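Local coordinates for protein ribosome biogenesis GTPase A (Thermotoga maritima, PDB 3CNN) that binds GTP and probably hydrolyses it, and is probably required for a late step in the assembly of the 50S ribosomal subunit, at residues A[30-35]-A[53-58]; A[57-62]-A[242-247]; A[100-105]-A[144-149]. One frame throughout, in Å; residues are numbered along the deposited sequence.

Contact 1. Residues A[30-35]-A[53-58]; sequences DARAPF and LNKVDI. With GTP (guanosine-5'-triphosphate), chain B.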
loop_
_atom_site.group_PDB
_atom_site.type_symbol
_atom_site.label_atom_id
_atom_site.label_comp_id
_atom_site.label_asym_id
_atom_site.label_seq_id
_atom_site.Cartn_x
_atom_site.Cartn_y
_atom_site.Cartn_z
ATOM N N ASP A 30 -1.638 -1.214 -2.443
ATOM C CA ASP A 30 -0.977 -2.408 -1.949
ATOM C C ASP A 30 -1.897 -3.545 -2.382
ATOM O O ASP A 30 -3.100 -3.480 -2.144
ATOM C CB ASP A 30 -0.781 -2.322 -0.424
ATOM C CG ASP A 30 0.208 -3.363 0.116
ATOM O OD1 ASP A 30 0.085 -4.545 -0.223
ATOM O OD2 ASP A 30 1.118 -3.017 0.902
ATOM N N ALA A 31 -1.355 -4.546 -3.080
ATOM C CA ALA A 31 -2.170 -5.692 -3.569
ATOM C C ALA A 31 -2.798 -6.493 -2.436
ATOM O O ALA A 31 -3.814 -7.175 -2.634
ATOM C CB ALA A 31 -1.335 -6.628 -4.483
ATOM N N ARG A 32 -2.188 -6.417 -1.255
ATOM C CA ARG A 32 -2.680 -7.132 -0.057
ATOM C C ARG A 32 -3.968 -6.524 0.461
ATOM O O ARG A 32 -4.770 -7.198 1.099
ATOM C CB ARG A 32 -1.621 -7.130 1.048
ATOM C CG ARG A 32 -0.301 -7.770 0.639
ATOM C CD ARG A 32 0.777 -7.613 1.684
ATOM N NE ARG A 32 1.217 -6.220 1.859
ATOM C CZ ARG A 32 1.997 -5.818 2.853
ATOM N NH1 ARG A 32 2.424 -6.708 3.740
ATOM N NH2 ARG A 32 2.367 -4.545 2.962
ATOM N N ALA A 33 -4.166 -5.239 0.189
ATOM C CA ALA A 33 -5.360 -4.549 0.633
ATOM C C ALA A 33 -5.761 -3.488 -0.404
ATOM O O ALA A 33 -5.543 -2.303 -0.177
ATOM C CB ALA A 33 -5.130 -3.924 2.037
ATOM N N PRO A 34 -6.310 -3.924 -1.566
ATOM C CA PRO A 34 -6.712 -3.003 -2.636
ATOM C C PRO A 34 -7.841 -2.012 -2.326
ATOM O O PRO A 34 -7.859 -0.935 -2.939
ATOM C CB PRO A 34 -7.089 -3.944 -3.791
ATOM C CG PRO A 34 -6.344 -5.216 -3.477
ATOM C CD PRO A 34 -6.490 -5.322 -1.998
ATOM N N PHE A 35 -8.761 -2.351 -1.412
ATOM C CA PHE A 35 -9.799 -1.408 -0.978
ATOM C C PHE A 35 -9.276 -0.387 0.036
ATOM O O PHE A 35 -9.412 0.827 -0.159
ATOM C CB PHE A 35 -11.005 -2.126 -0.382
ATOM C CG PHE A 35 -11.961 -2.678 -1.399
ATOM C CD1 PHE A 35 -12.101 -2.086 -2.659
ATOM C CD2 PHE A 35 -12.754 -3.778 -1.087
ATOM C CE1 PHE A 35 -13.002 -2.606 -3.598
ATOM C CE2 PHE A 35 -13.662 -4.299 -2.012
ATOM C CZ PHE A 35 -13.786 -3.718 -3.263
ATOM N N LEU A 53 -1.514 -2.378 -8.663
ATOM C CA LEU A 53 -1.457 -3.240 -7.480
ATOM C C LEU A 53 -0.024 -3.612 -7.165
ATOM O O LEU A 53 0.539 -4.545 -7.743
ATOM C CB LEU A 53 -2.325 -4.482 -7.626
ATOM C CG LEU A 53 -3.812 -4.226 -7.862
ATOM C CD1 LEU A 53 -4.519 -5.535 -8.049
ATOM C CD2 LEU A 53 -4.449 -3.417 -6.714
ATOM N N ASN A 54 0.559 -2.867 -6.231
ATOM C CA ASN A 54 1.966 -2.990 -5.917
ATOM C C ASN A 54 2.252 -4.083 -4.869
ATOM O O ASN A 54 1.345 -4.552 -4.192
ATOM C CB ASN A 54 2.494 -1.625 -5.460
ATOM C CG ASN A 54 3.966 -1.480 -5.664
ATOM O OD1 ASN A 54 4.520 -2.068 -6.567
ATOM N ND2 ASN A 54 4.608 -0.685 -4.834
ATOM N N LYS A 55 3.518 -4.489 -4.784
ATOM C CA LYS A 55 4.032 -5.397 -3.760
ATOM C C LYS A 55 3.455 -6.807 -3.879
ATOM O O LYS A 55 3.150 -7.434 -2.856
ATOM C CB LYS A 55 3.779 -4.840 -2.346
ATOM C CG LYS A 55 4.369 -3.469 -2.071
ATOM C CD LYS A 55 4.257 -3.122 -0.585
ATOM C CE LYS A 55 4.932 -1.808 -0.249
ATOM N NZ LYS A 55 4.616 -1.321 1.130
ATOM N N VAL A 56 3.284 -7.301 -5.113
ATOM C CA VAL A 56 2.646 -8.613 -5.313
ATOM C C VAL A 56 3.583 -9.712 -4.828
ATOM O O VAL A 56 3.161 -10.866 -4.623
ATOM C CB VAL A 56 2.178 -8.882 -6.784
ATOM C CG1 VAL A 56 1.133 -7.865 -7.216
ATOM C CG2 VAL A 56 3.354 -8.936 -7.761
ATOM N N ASP A 57 4.844 -9.324 -4.608
ATOM C CA ASP A 57 5.884 -10.242 -4.172
ATOM C C ASP A 57 5.659 -10.721 -2.734
ATOM O O ASP A 57 6.073 -11.826 -2.368
ATOM C CB ASP A 57 7.281 -9.616 -4.345
ATOM C CG ASP A 57 7.446 -8.313 -3.589
ATOM O OD1 ASP A 57 6.519 -7.490 -3.650
ATOM O OD2 ASP A 57 8.496 -8.108 -2.928
ATOM N N ILE A 58 4.989 -9.890 -1.933
ATOM C CA ILE A 58 4.694 -10.226 -0.540
ATOM C C ILE A 58 3.194 -10.432 -0.298
ATOM O O ILE A 58 2.744 -10.465 0.849
ATOM C CB ILE A 58 5.302 -9.188 0.444
ATOM C CG1 ILE A 58 4.751 -7.773 0.170
ATOM C CG2 ILE A 58 6.837 -9.238 0.383
ATOM C CD1 ILE A 58 5.147 -6.749 1.184
HETATM P PG GTP B . 5.518 7.452 1.562
HETATM O O1G GTP B . 4.247 8.010 0.918
HETATM O O2G GTP B . 5.283 7.285 3.057
HETATM O O3G GTP B . 6.709 8.388 1.402
HETATM O O3B GTP B . 5.960 6.016 0.957
HETATM P PB GTP B . 5.996 5.663 -0.617
HETATM O O1B GTP B . 4.582 5.532 -1.137
HETATM O O2B GTP B . 6.788 6.684 -1.395
HETATM O O3A GTP B . 6.635 4.211 -0.582
HETATM P PA GTP B . 8.158 3.768 -0.594
HETATM O O1A GTP B . 8.574 3.521 -2.022
HETATM O O2A GTP B . 9.097 4.646 0.182
HETATM O "O5'" GTP B . 8.005 2.314 0.082
HETATM C "C5'" GTP B . 7.865 2.130 1.474
HETATM C "C4'" GTP B . 8.506 0.793 1.809
HETATM O "O4'" GTP B . 7.975 -0.207 0.965
HETATM C "C3'" GTP B . 9.995 0.804 1.559
HETATM O "O3'" GTP B . 10.623 0.121 2.624
HETATM C "C2'" GTP B . 10.166 0.043 0.264
HETATM O "O2'" GTP B . 11.398 -0.629 0.266
HETATM C "C1'" GTP B . 8.994 -0.917 0.293
HETATM N N9 GTP B . 8.481 -1.353 -1.031
HETATM C C8 GTP B . 8.118 -0.559 -2.104
HETATM N N7 GTP B . 7.688 -1.366 -3.094
HETATM C C5 GTP B . 7.782 -2.660 -2.686
HETATM C C6 GTP B . 7.472 -3.871 -3.301
HETATM O O6 GTP B . 7.034 -3.894 -4.457
HETATM N N1 GTP B . 7.663 -5.061 -2.612
HETATM C C2 GTP B . 8.163 -5.033 -1.319
HETATM N N2 GTP B . 8.355 -6.162 -0.651
HETATM N N3 GTP B . 8.459 -3.823 -0.717
HETATM C C4 GTP B . 8.273 -2.660 -1.388
HETATM O O HOH W 1 2.241 -0.741 1.833
HETATM O O HOH W 2 2.608 -9.900 3.422
#
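The backbone N of A31 donates to the carbonyl O of N54 (2.9 Å), holding the end of strand 24-30 parallel to strand 48-54. R32 grips the D30 carboxylate side-on: NE of R32 bonds OD1 of D30 (2.9 Å) and NH2 forms a salt bridge with OD2, both syn and in the guanidinium plane. NH2 and NH1 also bond the carbonyl O atoms of A236 and V235. OD1 also accepts from the R32 backbone N on its anti side, an Asx turn. With CG anti to the backbone N (chi1 -166°), the D30 carboxylate reaches K55. OD2 of D30 makes a long salt bridge to NZ of K55 (3.9 Å), and water 1 joins the same two atoms. NZ also bonds O of N109. The extended K55 chain lies over one face of the guanine, its CG 3.4 Å from C6 of GTP. CD1 of I58 sits over the R32 guanidinium centre, 3.7 Å from CZ. CB of A31 packs on CB of L53 and CG1 of V56, and P34 meets CD2 of L53. N54, K55 and D57 match the NKxD motif of GTPases. The D30 carboxylate faces two cations that come close together. It probably offsets their repulsion and steadies K55 against the base.

Contact 2. Residues A[57-62]-A[242-247]; sequences DIADEK and RVSFER. With GTP (guanosine-5'-triphosphate), chain B.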
loop_
_atom_site.group_PDB
_atom_site.type_symbol
_atom_site.label_atom_id
_atom_site.label_comp_id
_atom_site.label_asym_id
_atom_site.label_seq_id
_atom_site.Cartn_x
_atom_site.Cartn_y
_atom_site.Cartn_z
ATOM N N ASP A 57 4.844 -9.324 -4.608
ATOM C CA ASP A 57 5.884 -10.242 -4.172
ATOM C C ASP A 57 5.659 -10.721 -2.734
ATOM O O ASP A 57 6.073 -11.826 -2.368
ATOM C CB ASP A 57 7.281 -9.616 -4.345
ATOM C CG ASP A 57 7.446 -8.313 -3.589
ATOM O OD1 ASP A 57 6.519 -7.490 -3.650
ATOM O OD2 ASP A 57 8.496 -8.108 -2.928
ATOM N N ILE A 58 4.989 -9.890 -1.933
ATOM C CA ILE A 58 4.694 -10.226 -0.540
ATOM C C ILE A 58 3.194 -10.432 -0.298
ATOM O O ILE A 58 2.744 -10.465 0.849
ATOM C CB ILE A 58 5.302 -9.188 0.444
ATOM C CG1 ILE A 58 4.751 -7.773 0.170
ATOM C CG2 ILE A 58 6.837 -9.238 0.383
ATOM C CD1 ILE A 58 5.147 -6.749 1.184
ATOM N N ALA A 59 2.438 -10.586 -1.386
ATOM C CA ALA A 59 0.985 -10.779 -1.329
ATOM C C ALA A 59 0.568 -12.193 -1.705
ATOM O O ALA A 59 1.233 -12.853 -2.501
ATOM C CB ALA A 59 0.273 -9.776 -2.234
ATOM N N ASP A 60 -0.547 -12.652 -1.146
ATOM C CA ASP A 60 -1.111 -13.937 -1.551
ATOM C C ASP A 60 -1.531 -13.941 -3.031
ATOM O O ASP A 60 -2.531 -13.317 -3.413
ATOM C CB ASP A 60 -2.306 -14.326 -0.685
ATOM C CG ASP A 60 -2.932 -15.621 -1.150
ATOM O OD1 ASP A 60 -4.050 -15.586 -1.709
ATOM O OD2 ASP A 60 -2.273 -16.673 -1.020
ATOM N N GLU A 61 -0.770 -14.676 -3.838
ATOM C CA GLU A 61 -0.930 -14.729 -5.294
ATOM C C GLU A 61 -2.338 -15.012 -5.836
ATOM O O GLU A 61 -2.773 -14.352 -6.799
ATOM C CB GLU A 61 0.085 -15.694 -5.891
ATOM C CG GLU A 61 1.475 -15.100 -5.977
ATOM C CD GLU A 61 2.544 -16.154 -6.161
ATOM O OE1 GLU A 61 2.627 -17.078 -5.315
ATOM O OE2 GLU A 61 3.312 -16.051 -7.144
ATOM N N LYS A 62 -3.054 -15.966 -5.241
ATOM C CA LYS A 62 -4.429 -16.206 -5.686
ATOM C C LYS A 62 -5.395 -15.100 -5.290
ATOM O O LYS A 62 -6.368 -14.854 -6.002
ATOM C CB LYS A 62 -4.977 -17.603 -5.317
ATOM C CG LYS A 62 -4.325 -18.300 -4.141
ATOM C CD LYS A 62 -4.473 -19.814 -4.267
ATOM C CE LYS A 62 -5.895 -20.280 -3.939
ATOM N NZ LYS A 62 -6.071 -21.735 -4.267
ATOM N N ARG A 242 3.945 -14.427 2.951
ATOM C CA ARG A 242 3.141 -13.953 1.826
ATOM C C ARG A 242 1.687 -14.016 2.225
ATOM O O ARG A 242 1.075 -15.074 2.149
ATOM C CB ARG A 242 3.326 -14.850 0.606
ATOM C CG ARG A 242 4.266 -14.363 -0.464
ATOM C CD ARG A 242 4.073 -15.217 -1.689
ATOM N NE ARG A 242 4.921 -14.841 -2.817
ATOM C CZ ARG A 242 4.532 -14.040 -3.803
ATOM N NH1 ARG A 242 3.323 -13.506 -3.781
ATOM N NH2 ARG A 242 5.355 -13.755 -4.803
ATOM N N VAL A 243 1.136 -12.872 2.616
ATOM C CA VAL A 243 -0.200 -12.771 3.191
ATOM C C VAL A 243 -0.938 -11.548 2.607
ATOM O O VAL A 243 -0.363 -10.460 2.557
ATOM C CB VAL A 243 -0.067 -12.616 4.742
ATOM C CG1 VAL A 243 -1.378 -12.286 5.388
ATOM C CG2 VAL A 243 0.513 -13.879 5.357
ATOM N N SER A 244 -2.192 -11.736 2.173
ATOM C CA SER A 244 -3.110 -10.621 1.839
ATOM C C SER A 244 -4.185 -10.441 2.919
ATOM O O SER A 244 -4.500 -11.377 3.653
ATOM C CB SER A 244 -3.743 -10.788 0.450
ATOM O OG SER A 244 -2.737 -10.835 -0.546
ATOM N N PHE A 245 -4.741 -9.237 3.013
ATOM C CA PHE A 245 -5.544 -8.852 4.173
ATOM C C PHE A 245 -6.976 -8.614 3.791
ATOM O O PHE A 245 -7.837 -8.465 4.652
ATOM C CB PHE A 245 -4.948 -7.615 4.850
ATOM C CG PHE A 245 -3.476 -7.750 5.148
ATOM C CD1 PHE A 245 -3.010 -8.784 5.967
ATOM C CD2 PHE A 245 -2.560 -6.879 4.575
ATOM C CE1 PHE A 245 -1.655 -8.930 6.237
ATOM C CE2 PHE A 245 -1.204 -7.010 4.831
ATOM C CZ PHE A 245 -0.745 -8.044 5.669
ATOM N N GLU A 246 -7.236 -8.582 2.490
ATOM C CA GLU A 246 -8.612 -8.562 2.030
ATOM C C GLU A 246 -8.796 -9.219 0.655
ATOM O O GLU A 246 -7.845 -9.309 -0.150
ATOM C CB GLU A 246 -9.237 -7.150 2.134
ATOM C CG GLU A 246 -8.662 -6.090 1.233
ATOM C CD GLU A 246 -9.073 -4.673 1.626
ATOM O OE1 GLU A 246 -10.042 -4.456 2.393
ATOM O OE2 GLU A 246 -8.405 -3.745 1.158
ATOM N N ARG A 247 -10.028 -9.680 0.431
ATOM C CA ARG A 247 -10.439 -10.471 -0.727
ATOM C C ARG A 247 -11.687 -9.817 -1.319
ATOM O O ARG A 247 -12.456 -9.217 -0.580
ATOM C CB ARG A 247 -10.736 -11.909 -0.284
ATOM C CG ARG A 247 -9.502 -12.774 -0.286
ATOM C CD ARG A 247 -9.332 -13.680 0.932
ATOM N NE ARG A 247 -7.929 -14.108 0.983
ATOM C CZ ARG A 247 -6.996 -13.622 1.808
ATOM N NH1 ARG A 247 -7.303 -12.701 2.726
ATOM N NH2 ARG A 247 -5.747 -14.077 1.723
HETATM P PG GTP B . 5.518 7.452 1.562
HETATM O O1G GTP B . 4.247 8.010 0.918
HETATM O O2G GTP B . 5.283 7.285 3.057
HETATM O O3G GTP B . 6.709 8.388 1.402
HETATM O O3B GTP B . 5.960 6.016 0.957
HETATM P PB GTP B . 5.996 5.663 -0.617
HETATM O O1B GTP B . 4.582 5.532 -1.137
HETATM O O2B GTP B . 6.788 6.684 -1.395
HETATM O O3A GTP B . 6.635 4.211 -0.582
HETATM P PA GTP B . 8.158 3.768 -0.594
HETATM O O1A GTP B . 8.574 3.521 -2.022
HETATM O O2A GTP B . 9.097 4.646 0.182
HETATM O "O5'" GTP B . 8.005 2.314 0.082
HETATM C "C5'" GTP B . 7.865 2.130 1.474
HETATM C "C4'" GTP B . 8.506 0.793 1.809
HETATM O "O4'" GTP B . 7.975 -0.207 0.965
HETATM C "C3'" GTP B . 9.995 0.804 1.559
HETATM O "O3'" GTP B . 10.623 0.121 2.624
HETATM C "C2'" GTP B . 10.166 0.043 0.264
HETATM O "O2'" GTP B . 11.398 -0.629 0.266
HETATM C "C1'" GTP B . 8.994 -0.917 0.293
HETATM N N9 GTP B . 8.481 -1.353 -1.031
HETATM C C8 GTP B . 8.118 -0.559 -2.104
HETATM N N7 GTP B . 7.688 -1.366 -3.094
HETATM C C5 GTP B . 7.782 -2.660 -2.686
HETATM C C6 GTP B . 7.472 -3.871 -3.301
HETATM O O6 GTP B . 7.034 -3.894 -4.457
HETATM N N1 GTP B . 7.663 -5.061 -2.612
HETATM C C2 GTP B . 8.163 -5.033 -1.319
HETATM N N2 GTP B . 8.355 -6.162 -0.651
HETATM N N3 GTP B . 8.459 -3.823 -0.717
HETATM C C4 GTP B . 8.273 -2.660 -1.388
#
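The R242 guanidinium is sandwiched between E61 and the backbone of D57. On one face the E61 carboxylate stacks, its plane turned by 21°, with CD of E61 3.6 Å from NH1 of R242. OE2 of E61 and NH2 of R242 form a long salt bridge by charge alone. Over the centre of the opposite face lies the carbonyl O of D57, 3.1 Å from CZ of R242. At the edge, NH1 makes a weak bond to O of A59. The R242 chain, extended from CG to NE, carries the group across residues 57-61. N of V243 bonds O of I58 weakly (3.4 Å). Further along, OG of S244 accepts from the backbone N of D60 (2.9 Å). The D60 side chain caps a backbone N in the first turn of helix 61-73, and OD1 bonds OG1 of T63. N1 and N2 of GTP donate to OD1 and OD2 of D57 (2.9 and 3.0 Å). Without the carboxylate, as with an alanine at D57, N1 and N2 would probably lose their acceptors and guanine would be selected less well. The grip is thus mostly weak bonds and stacking, with one ordinary bond at S244, near the residue that reads the base.

Contact 3. Residues A[100-105]-A[144-149]; sequences ARVLIV and NGVKIL
Three backbone hydrogen bonds join strand 101-105 to strand 147-149 in parallel. N of K147 donates to O of A100 (3.2 Å), N of V102 to O of K147 (2.9 Å), and N of L149 to O of V102 (3.0 Å). CA of R101 and CA of I148 add C-H contacts to the same oxygens of K147 and V102. After L149 the direct ladder is interrupted. There water 3 accepts from N of I104 and donates to O of L149, and I104 pairs again with the backbone of G153.

R101 and K147 share one face of the sheet. Their side chains run side by side, pointing the same way. CD of K147 lies over one face of the R101 guanidinium, toward its rim, 3.9 Å from CZ. NZ of K147 lies 4.4 Å from NH2 of R101. W139 touches both side chains.

The other face carries V102 and I148. CG1 of I148 stands anti to the carbonyl carbon (chi1 -55°), which puts it 3.9 Å from CB of V102. I104 extends this layer, its CG1 meeting CG2 of I148. At one end CG1 of V146 packs on CB of A100. L103 and L149 meet through their CD1 atoms (3.9 Å).

Strand 24-30 flanks strand 101-106, while helix 112-120 packs on I104 and I148. I104 also touches K112, which binds GTP. R101 and K147 carry like charges, so their contact probably rests on K147 methylenes against the guanidinium and not on electrostatics. Backbone bonds and apolar packing hold this pair of neighbouring parallel strands, and the first leads into the P-loop.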
loop_
_atom_site.group_PDB
_atom_site.type_symbol
_atom_site.label_atom_id
_atom_site.label_comp_id
_atom_site.label_asym_id
_atom_site.label_seq_id
_atom_site.Cartn_x
_atom_site.Cartn_y
_atom_site.Cartn_z
ATOM N N ALA A 100 0.594 11.614 -22.575
ATOM C CA ALA A 100 0.442 11.435 -21.125
ATOM C C ALA A 100 1.290 12.415 -20.327
ATOM O O ALA A 100 2.490 12.551 -20.563
ATOM C CB ALA A 100 0.777 10.016 -20.716
ATOM N N ARG A 101 0.635 13.114 -19.404
ATOM C CA ARG A 101 1.316 13.799 -18.316
ATOM C C ARG A 101 0.809 13.128 -17.033
ATOM O O ARG A 101 -0.388 13.125 -16.765
ATOM C CB ARG A 101 1.014 15.301 -18.338
ATOM C CG ARG A 101 1.356 15.990 -19.665
ATOM C CD ARG A 101 0.814 17.438 -19.733
ATOM N NE ARG A 101 1.875 18.464 -19.832
ATOM C CZ ARG A 101 2.644 18.680 -20.913
ATOM N NH1 ARG A 101 2.517 17.942 -22.021
ATOM N NH2 ARG A 101 3.565 19.646 -20.881
ATOM N N VAL A 102 1.713 12.542 -16.257
ATOM C CA VAL A 102 1.315 11.551 -15.254
ATOM C C VAL A 102 1.604 11.967 -13.812
ATOM O O VAL A 102 2.692 12.451 -13.492
ATOM C CB VAL A 102 1.975 10.168 -15.530
ATOM C CG1 VAL A 102 1.626 9.145 -14.434
ATOM C CG2 VAL A 102 1.597 9.643 -16.920
ATOM N N LEU A 103 0.614 11.755 -12.947
ATOM C CA LEU A 103 0.809 11.863 -11.502
ATOM C C LEU A 103 0.797 10.476 -10.862
ATOM O O LEU A 103 -0.097 9.668 -11.115
ATOM C CB LEU A 103 -0.240 12.794 -10.863
ATOM C CG LEU A 103 -0.305 12.904 -9.330
ATOM C CD1 LEU A 103 0.877 13.615 -8.719
ATOM C CD2 LEU A 103 -1.592 13.571 -8.904
ATOM N N ILE A 104 1.830 10.201 -10.070
ATOM C CA ILE A 104 1.857 9.011 -9.215
ATOM C C ILE A 104 1.180 9.384 -7.888
ATOM O O ILE A 104 1.614 10.315 -7.195
ATOM C CB ILE A 104 3.307 8.488 -8.964
ATOM C CG1 ILE A 104 4.078 8.261 -10.291
ATOM C CG2 ILE A 104 3.288 7.223 -8.102
ATOM C CD1 ILE A 104 3.396 7.344 -11.310
ATOM N N VAL A 105 0.109 8.669 -7.555
ATOM C CA VAL A 105 -0.679 8.986 -6.363
ATOM C C VAL A 105 -0.924 7.752 -5.458
ATOM O O VAL A 105 -0.893 6.608 -5.915
ATOM C CB VAL A 105 -2.009 9.671 -6.775
ATOM C CG1 VAL A 105 -3.157 8.689 -6.816
ATOM C CG2 VAL A 105 -2.327 10.796 -5.845
ATOM N N ASN A 144 10.182 8.322 -24.898
ATOM C CA ASN A 144 9.189 8.600 -25.931
ATOM C C ASN A 144 8.425 9.923 -25.724
ATOM O O ASN A 144 7.407 10.171 -26.372
ATOM C CB ASN A 144 8.217 7.414 -26.048
ATOM C CG ASN A 144 7.336 7.231 -24.802
ATOM O OD1 ASN A 144 6.450 6.385 -24.796
ATOM N ND2 ASN A 144 7.570 8.022 -23.761
ATOM N N GLY A 145 8.914 10.752 -24.806
ATOM C CA GLY A 145 8.315 12.063 -24.523
ATOM C C GLY A 145 7.321 12.170 -23.372
ATOM O O GLY A 145 7.016 13.288 -22.917
ATOM N N VAL A 146 6.803 11.025 -22.909
ATOM C CA VAL A 146 5.813 10.992 -21.816
ATOM C C VAL A 146 6.400 11.671 -20.590
ATOM O O VAL A 146 7.565 11.467 -20.255
ATOM C CB VAL A 146 5.351 9.552 -21.487
ATOM C CG1 VAL A 146 4.699 9.466 -20.083
ATOM C CG2 VAL A 146 4.405 9.029 -22.577
ATOM N N LYS A 147 5.601 12.517 -19.953
ATOM C CA LYS A 147 6.062 13.272 -18.785
ATOM C C LYS A 147 5.464 12.688 -17.504
ATOM O O LYS A 147 4.297 12.284 -17.483
ATOM C CB LYS A 147 5.668 14.750 -18.904
ATOM C CG LYS A 147 6.648 15.633 -19.628
ATOM C CD LYS A 147 6.056 17.028 -19.823
ATOM C CE LYS A 147 6.833 17.842 -20.844
ATOM N NZ LYS A 147 6.928 17.165 -22.191
ATOM N N ILE A 148 6.266 12.659 -16.443
ATOM C CA ILE A 148 5.817 12.179 -15.131
ATOM C C ILE A 148 6.345 13.122 -14.066
ATOM O O ILE A 148 7.535 13.415 -14.050
ATOM C CB ILE A 148 6.293 10.706 -14.848
ATOM C CG1 ILE A 148 5.843 9.756 -15.974
ATOM C CG2 ILE A 148 5.798 10.211 -13.457
ATOM C CD1 ILE A 148 6.535 8.433 -16.009
ATOM N N LEU A 149 5.468 13.620 -13.191
ATOM C CA LEU A 149 5.913 14.480 -12.086
ATOM C C LEU A 149 6.870 13.669 -11.225
ATOM O O LEU A 149 6.643 12.478 -11.012
ATOM C CB LEU A 149 4.727 15.005 -11.258
ATOM C CG LEU A 149 3.757 15.985 -11.949
ATOM C CD1 LEU A 149 2.459 16.170 -11.173
ATOM C CD2 LEU A 149 4.410 17.353 -12.257
HETATM O O HOH W 3 4.072 12.034 -9.660
#

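From the N terminus, strand 24-30 runs into residues 30-35. Contact 1 closes the loop from there to the end of strand 48-54. Contact 2 begins on the same turn, sharing D57 and I58, and closes a far longer loop, bringing residues 242-247 back to the start of helix 61-73. Contact 3 follows contact 1 in series and lies wholly inside that long loop. Contacts 1 and 2 touch directly: O of R32 probably bonds the backbone N atoms of F245 and E246. Contact 3 stands apart, its centre about 22 Å from that of contact 1. Contact 2 ties residues 242-247 to the GTP-binding domain, while contacts 1 and 3 join strands of its one sheet.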